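Local coordinates for putative lipoprotein (Bacteroides fragilis, PDB 3NQI) that is of unknown function but, as a putative lipoprotein, is probably attached to the bacterial membrane by a lipid and may bind lipid, at residues P116-F119 / T123-L126; L145-F150 / A182-R187; C154-I159 / T204-Q209. All coordinates share one frame; numbering follows the deposited sequence.

Contact 1. Residues P116-F119 / T123-L126; sequences PFQF and TIVL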
# COMPACT_ATOMS: atom_id res chain seq x y z
N PRO A 116 -3.32 0.01 -8.36
CA PRO A 116 -2.46 -0.95 -7.66
C PRO A 116 -1.41 -1.51 -8.60
O PRO A 116 -1.72 -1.80 -9.76
CB PRO A 116 -3.44 -2.05 -7.25
CG PRO A 116 -4.72 -1.24 -7.01
CD PRO A 116 -4.74 -0.31 -8.15
N PHE A 117 -0.18 -1.63 -8.11
CA PHE A 117 0.95 -1.98 -8.96
C PHE A 117 2.00 -2.82 -8.26
O PHE A 117 2.01 -2.92 -7.05
CB PHE A 117 1.57 -0.75 -9.60
CG PHE A 117 2.31 0.16 -8.63
CD1 PHE A 117 1.66 1.24 -8.04
CD2 PHE A 117 3.66 -0.02 -8.37
CE1 PHE A 117 2.34 2.07 -7.16
CE2 PHE A 117 4.35 0.82 -7.51
CZ PHE A 117 3.70 1.87 -6.92
N GLN A 118 2.89 -3.41 -9.05
CA GLN A 118 3.93 -4.25 -8.55
C GLN A 118 5.18 -3.44 -8.34
O GLN A 118 5.65 -2.78 -9.26
CB GLN A 118 4.19 -5.41 -9.52
CG GLN A 118 5.17 -6.44 -8.93
CD GLN A 118 5.54 -7.59 -9.83
OE1 GLN A 118 5.11 -7.66 -10.99
NE2 GLN A 118 6.39 -8.51 -9.30
N PHE A 119 5.73 -3.46 -7.15
CA PHE A 119 7.01 -2.76 -6.91
C PHE A 119 8.22 -3.67 -7.21
O PHE A 119 9.20 -3.28 -7.88
CB PHE A 119 7.07 -2.27 -5.46
CG PHE A 119 8.36 -1.62 -5.11
CD1 PHE A 119 8.59 -0.30 -5.49
CD2 PHE A 119 9.37 -2.33 -4.46
CE1 PHE A 119 9.81 0.31 -5.22
CE2 PHE A 119 10.60 -1.73 -4.18
CZ PHE A 119 10.80 -0.38 -4.56
N THR A 123 6.76 -7.34 -3.36
CA THR A 123 5.99 -6.20 -2.86
C THR A 123 5.04 -5.63 -3.88
O THR A 123 5.41 -5.34 -5.02
CB THR A 123 6.91 -5.03 -2.36
OG1 THR A 123 7.83 -5.53 -1.39
CG2 THR A 123 6.07 -3.84 -1.72
N ILE A 124 3.80 -5.41 -3.45
CA ILE A 124 2.89 -4.66 -4.28
C ILE A 124 2.38 -3.42 -3.50
O ILE A 124 2.50 -3.37 -2.27
CB ILE A 124 1.69 -5.50 -4.76
CG1 ILE A 124 0.93 -6.03 -3.57
CG2 ILE A 124 2.18 -6.67 -5.74
CD1 ILE A 124 -0.44 -6.69 -3.92
N VAL A 125 1.89 -2.45 -4.27
CA VAL A 125 1.53 -1.16 -3.74
C VAL A 125 0.10 -0.77 -4.13
O VAL A 125 -0.26 -0.84 -5.30
CB VAL A 125 2.51 -0.06 -4.14
CG1 VAL A 125 2.06 1.31 -3.48
CG2 VAL A 125 3.92 -0.44 -3.64
N LEU A 126 -0.69 -0.39 -3.11
CA LEU A 126 -2.04 0.18 -3.34
C LEU A 126 -2.06 1.68 -3.16
O LEU A 126 -1.76 2.18 -2.11
CB LEU A 126 -3.08 -0.49 -2.44
CG LEU A 126 -3.65 -1.87 -2.81
CD1 LEU A 126 -2.62 -2.81 -3.20
CD2 LEU A 126 -4.56 -2.37 -1.57

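Contact 2. Residues L145-F150 / A182-R187; sequences LAKHTF and AERATR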
# COMPACT_ATOMS: atom_id res chain seq x y z
N LEU A 145 -5.21 9.61 11.14
CA LEU A 145 -4.61 8.72 10.13
C LEU A 145 -4.37 7.31 10.65
O LEU A 145 -4.61 6.32 9.92
CB LEU A 145 -3.36 9.35 9.52
CG LEU A 145 -3.53 10.61 8.61
CD1 LEU A 145 -2.17 11.20 8.26
CD2 LEU A 145 -4.35 10.33 7.34
N ALA A 146 -3.97 7.19 11.92
CA ALA A 146 -3.75 5.90 12.59
C ALA A 146 -5.00 5.05 12.76
O ALA A 146 -4.90 3.89 13.05
CB ALA A 146 -3.13 6.10 13.96
N LYS A 147 -6.18 5.65 12.68
CA LYS A 147 -7.42 4.89 12.76
C LYS A 147 -7.73 4.03 11.52
O LYS A 147 -8.62 3.21 11.57
CB LYS A 147 -8.60 5.84 12.97
CG LYS A 147 -8.64 6.47 14.36
CD LYS A 147 -9.89 7.34 14.57
CE LYS A 147 -10.04 7.78 16.04
NZ LYS A 147 -10.58 6.75 17.02
N HIS A 148 -7.09 4.32 10.39
CA HIS A 148 -7.41 3.65 9.16
C HIS A 148 -6.42 2.55 8.87
O HIS A 148 -5.24 2.82 8.69
CB HIS A 148 -7.32 4.68 8.02
CG HIS A 148 -8.28 5.82 8.18
ND1 HIS A 148 -9.52 5.85 7.58
CD2 HIS A 148 -8.20 6.95 8.94
CE1 HIS A 148 -10.16 6.95 7.95
NE2 HIS A 148 -9.40 7.62 8.80
N THR A 149 -6.91 1.34 8.75
CA THR A 149 -6.05 0.19 8.43
C THR A 149 -6.56 -0.50 7.20
O THR A 149 -7.79 -0.75 7.07
CB THR A 149 -5.90 -0.80 9.61
OG1 THR A 149 -7.15 -1.31 9.95
CG2 THR A 149 -5.23 -0.15 10.87
N PHE A 150 -5.64 -0.74 6.28
CA PHE A 150 -5.90 -1.34 4.99
C PHE A 150 -5.14 -2.66 4.96
O PHE A 150 -3.90 -2.68 4.74
CB PHE A 150 -5.41 -0.40 3.86
CG PHE A 150 -6.01 0.96 3.92
CD1 PHE A 150 -7.25 1.19 3.34
CD2 PHE A 150 -5.37 1.99 4.62
CE1 PHE A 150 -7.82 2.46 3.41
CE2 PHE A 150 -5.90 3.26 4.67
CZ PHE A 150 -7.14 3.51 4.05
N ALA A 182 -19.40 7.15 9.07
CA ALA A 182 -20.31 7.64 8.02
C ALA A 182 -20.14 9.13 7.70
O ALA A 182 -20.27 9.51 6.53
CB ALA A 182 -21.78 7.33 8.39
N GLU A 183 -19.78 9.95 8.69
CA GLU A 183 -19.64 11.39 8.49
C GLU A 183 -18.33 11.84 7.83
O GLU A 183 -18.25 12.97 7.36
CB GLU A 183 -19.79 12.10 9.84
N ARG A 184 -17.30 10.98 7.79
CA ARG A 184 -16.02 11.40 7.27
C ARG A 184 -16.14 11.78 5.80
O ARG A 184 -16.70 11.03 5.00
CB ARG A 184 -14.96 10.31 7.47
CG ARG A 184 -14.55 10.16 8.91
CD ARG A 184 -13.63 8.99 9.06
NE ARG A 184 -12.81 9.09 10.25
CZ ARG A 184 -13.23 8.79 11.47
NH1 ARG A 184 -14.50 8.41 11.69
NH2 ARG A 184 -12.42 8.96 12.51
N ALA A 185 -15.62 12.95 5.47
CA ALA A 185 -15.75 13.54 4.12
C ALA A 185 -14.51 14.25 3.61
O ALA A 185 -14.54 14.82 2.49
CB ALA A 185 -17.01 14.54 4.06
N THR A 186 -13.40 14.19 4.33
CA THR A 186 -12.20 14.90 3.91
C THR A 186 -11.32 13.99 3.03
O THR A 186 -10.81 13.00 3.48
CB THR A 186 -11.43 15.44 5.12
OG1 THR A 186 -12.33 16.23 5.91
CG2 THR A 186 -10.16 16.30 4.67
N ARG A 187 -11.15 14.37 1.77
CA ARG A 187 -10.41 13.53 0.85
C ARG A 187 -8.91 13.49 1.20
O ARG A 187 -8.31 14.53 1.47
CB ARG A 187 -10.57 14.02 -0.59
CG ARG A 187 -9.94 13.08 -1.61
CD ARG A 187 -10.17 13.58 -3.02
NE ARG A 187 -9.50 14.85 -3.22
CZ ARG A 187 -9.84 15.78 -4.12
NH1 ARG A 187 -10.88 15.64 -4.92
NH2 ARG A 187 -9.13 16.89 -4.19

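Contact 3. Residues C154-I159 / T204-Q209; sequences CYTDDI and TLKSGQ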
# COMPACT_ATOMS: atom_id res chain seq x y z
N CYS A 154 -5.61 -12.90 1.90
CA CYS A 154 -5.71 -14.09 1.05
C CYS A 154 -6.43 -15.19 1.82
O CYS A 154 -5.97 -15.64 2.91
CB CYS A 154 -4.32 -14.57 0.70
SG CYS A 154 -4.36 -15.96 -0.44
N TYR A 155 -7.59 -15.60 1.33
CA TYR A 155 -8.35 -16.72 1.93
C TYR A 155 -7.86 -18.00 1.28
O TYR A 155 -8.19 -18.31 0.14
CB TYR A 155 -9.88 -16.55 1.80
CG TYR A 155 -10.34 -15.31 2.51
CD1 TYR A 155 -10.39 -15.25 3.90
CD2 TYR A 155 -10.66 -14.17 1.81
CE1 TYR A 155 -10.77 -14.10 4.56
CE2 TYR A 155 -11.04 -13.02 2.44
CZ TYR A 155 -11.10 -12.97 3.81
OH TYR A 155 -11.44 -11.80 4.44
N THR A 156 -7.06 -18.76 2.00
CA THR A 156 -6.36 -19.85 1.35
C THR A 156 -7.24 -21.05 0.94
O THR A 156 -6.88 -21.76 0.01
CB THR A 156 -5.18 -20.28 2.19
OG1 THR A 156 -5.65 -20.67 3.48
CG2 THR A 156 -4.20 -19.13 2.29
N ASP A 157 -8.39 -21.25 1.59
CA ASP A 157 -9.35 -22.28 1.14
C ASP A 157 -9.80 -22.06 -0.29
O ASP A 157 -10.19 -22.99 -0.95
CB ASP A 157 -10.62 -22.32 2.01
CG ASP A 157 -10.40 -22.98 3.38
OD1 ASP A 157 -9.30 -23.56 3.62
OD2 ASP A 157 -11.32 -22.92 4.22
N ASP A 158 -9.75 -20.83 -0.77
CA ASP A 158 -10.20 -20.54 -2.13
C ASP A 158 -9.19 -20.87 -3.21
O ASP A 158 -9.53 -20.83 -4.41
CB ASP A 158 -10.61 -19.07 -2.25
CG ASP A 158 -11.81 -18.72 -1.36
OD1 ASP A 158 -12.50 -19.66 -0.90
OD2 ASP A 158 -12.07 -17.52 -1.14
N ILE A 159 -7.97 -21.23 -2.81
CA ILE A 159 -6.92 -21.54 -3.79
C ILE A 159 -7.00 -22.99 -4.18
O ILE A 159 -6.78 -23.88 -3.36
CB ILE A 159 -5.51 -21.22 -3.28
CG1 ILE A 159 -5.45 -19.80 -2.69
CG2 ILE A 159 -4.49 -21.40 -4.43
CD1 ILE A 159 -4.14 -19.52 -1.91
N THR A 204 1.59 -20.86 -3.83
CA THR A 204 2.33 -21.93 -4.47
C THR A 204 2.04 -23.31 -3.91
O THR A 204 1.91 -24.28 -4.67
CB THR A 204 3.88 -21.64 -4.46
OG1 THR A 204 4.13 -20.58 -5.39
CG2 THR A 204 4.70 -22.87 -4.84
N LEU A 205 1.99 -23.43 -2.59
CA LEU A 205 1.75 -24.73 -1.98
C LEU A 205 0.35 -25.26 -2.32
O LEU A 205 0.22 -26.45 -2.55
CB LEU A 205 1.94 -24.71 -0.48
CG LEU A 205 3.40 -24.61 -0.06
CD1 LEU A 205 3.41 -24.30 1.40
CD2 LEU A 205 4.19 -25.87 -0.38
N LYS A 206 -0.66 -24.40 -2.39
CA LYS A 206 -2.05 -24.85 -2.66
C LYS A 206 -2.34 -25.01 -4.14
O LYS A 206 -3.06 -25.89 -4.52
CB LYS A 206 -3.06 -23.87 -2.07
CG LYS A 206 -2.92 -23.52 -0.61
CD LYS A 206 -3.32 -24.61 0.32
CE LYS A 206 -3.51 -24.02 1.73
NZ LYS A 206 -3.63 -25.04 2.81
N SER A 207 -1.77 -24.16 -5.00
CA SER A 207 -2.00 -24.24 -6.43
C SER A 207 -1.04 -25.16 -7.21
O SER A 207 -1.38 -25.63 -8.32
CB SER A 207 -1.93 -22.84 -7.04
OG SER A 207 -0.60 -22.37 -7.02
N GLY A 208 0.16 -25.38 -6.67
CA GLY A 208 1.21 -26.08 -7.36
C GLY A 208 1.90 -25.21 -8.40
O GLY A 208 2.77 -25.68 -9.09
N GLN A 209 1.51 -23.95 -8.53
CA GLN A 209 2.13 -23.07 -9.52
C GLN A 209 3.33 -22.31 -8.90
O GLN A 209 3.25 -21.90 -7.76
CB GLN A 209 1.09 -22.09 -10.06
CG GLN A 209 -0.11 -22.74 -10.76
CD GLN A 209 0.13 -22.97 -12.27
OE1 GLN A 209 1.24 -22.92 -12.74
NE2 GLN A 209 -0.91 -23.21 -13.01
O HOH W 1 -6.41 -23.21 3.32

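Contact 1. Residues P116-F119 / T123-L126
Phe117 lays one face of its ring against Val125: CB of Val125 sits 3.8 Å from the ring centroid of Phe117, 21° off the normal, a CH-pi contact displaced toward the CE1-CZ rim. The two side chains run alongside each other and point the same way from the sheet. What brings the ring back over its neighbour is the first torsion of Phe117, which puts CG between the backbone N and the carbonyl carbon (chi1 69°). Next along the same face, CG2 of Val125 comes within 4.1 Å of CB of Phe119, whose ring leads away from strand 123-126.

Behind these side chains is the backbone of a beta hairpin, strands 117-120 and 123-132. Phe117 and Val125 form an antiparallel hydrogen-bonded pair: Phe117 N reaches Val125 O at 2.9 Å, in the carbonyl plane, and Val125 N returns to Phe117 O at 2.8 Å. Gln118 and Ile124 follow as a non-hydrogen-bonded pair on the other face, where CG2 of Ile124 lies 4.1 Å from CA of Gln118. Toward the turn, Phe119 N donates to Thr123 O at 2.9 Å, its nitrogen tilted 24° out of the carbonyl plane. At the open end CA of Pro116 lies 3.2 Å from Val125 O, a bent CA-H...O contact that this oxygen receives in addition to its hydrogen bond.

Further out, strand 186-195 pairs with the far edge of 123-126 and packs Phe191 and Ala193 on Val125. Gln118 OE1 accepts from Lys243 N, and Thr123 OG1 is hydrogen-bonded to NH2 of Arg48. The hairpin is thus joined by main-chain bonds and apolar side chains, while the polar groups of Gln118 and Thr123 tie it to neighbouring parts of the chain.

Contact 2. Residues L145-F150 / A182-R187
His148 NE2 and Arg184 NE, which meet across this contact, both bond to OE2 of Glu144, the arginine through a salt bridge. Arg184 makes a second salt bridge from NH2 to Asp176, and its NH1 gives a weak hydrogen bond to Ala180 O. This is the junction between a type I turn, Leu145 to His148, which leads from helix 138-145 into strand 148-155, and the connection from helix 178-183 to strand 186-195.

The side chains of His148 and Arg184 run antiparallel past each other. NE2 of His148 comes to 4.0 Å from NE of Arg184, with the ring and guanidinium planes 74° apart, so the two groups do not stack; the carboxylate oxygen they share is what joins them. ND1 of His148 is hydrogen-bonded to the hydroxyl of Tyr172, and the imidazole is therefore bonded at both nitrogens, which should fix its rotation. The carboxylates of Glu144 and Asp176 probably offset the positive charge of this buried arginine.

Lys147 lies roughly perpendicular to Arg184 and touches it with its aliphatic part. Its chain runs extended as far as CE and bends only at the last torsion (chi4 -78°), which carries NZ to the carbonyl oxygen of Glu175. NZ of Lys147 and NH2 of Arg184 are 5.3 Å apart, their charged atoms not in contact, and the closest meeting of these two like-charged chains is between CD of Lys147 and NH2 of Arg184, at 3.6 Å.

Contact 3. Residues C154-I159 / T204-Q209
Ile159 presses its CG2 branch into the last turn of helix 197-207, meeting CB of Lys206 at 3.7 Å and CB of Ser207 at 3.9 Å. The first torsion swings CG2 opposite the backbone N, turning this methyl to the helix. Ile159 also rests on Tyr203, one turn back, which adds to the packed side of the contact, and its side chain comes within about 5 Å of a bound cadmium ion, probably the one held by Asp163 and Ile165.

Both segments lie where regular structure ends. Strand 148-155 runs out into a short 3-10 segment, 156-158, and the helix ends at Ser207; Gly208, with positive phi, is the first residue to leave helical geometry. An ST turn starts on the last helical residue: Ser207 OG accepts from Gln209 N at 3.0 Å, while the same hydroxyl is bonded to Tyr203 O. Thr204 OG1 reaches Gln209 O at 2.9 Å and so ties the departing chain back to the helix.

Matters are looser on the solvent side, where the exposed Lys206 extends past Ile159. The lysine bends at its second torsion (chi2 -72°), bringing CE to 4.1 Å from CB of Thr156. Beyond that point a water takes over, lying 2.7 Å from Thr156 OG1. It donates to Asp157 OD1 at 2.9 Å. From Lys206 NZ it accepts only a weak bond, at 3.4 Å.

Contact 1 lies nearest the middle of the chain, about 7 Å from its centre, and is a buried pairing within one hairpin. Contact 2 is also buried but farther out, and depends on ionic and polar partners more than on direct touch. Contact 3, the most peripheral, is only partly buried and mixes apolar packing with water. Contacts 2 and 3 both use strand 148-155, close to its two ends, with centres about 32 Å apart; strand 186-195, reached by contact 2, runs on toward the helix of contact 3. Strands 148-155 and 186-195 are both paired with strand 78-87, and 186-195 also with strand 123-132 of contact 1.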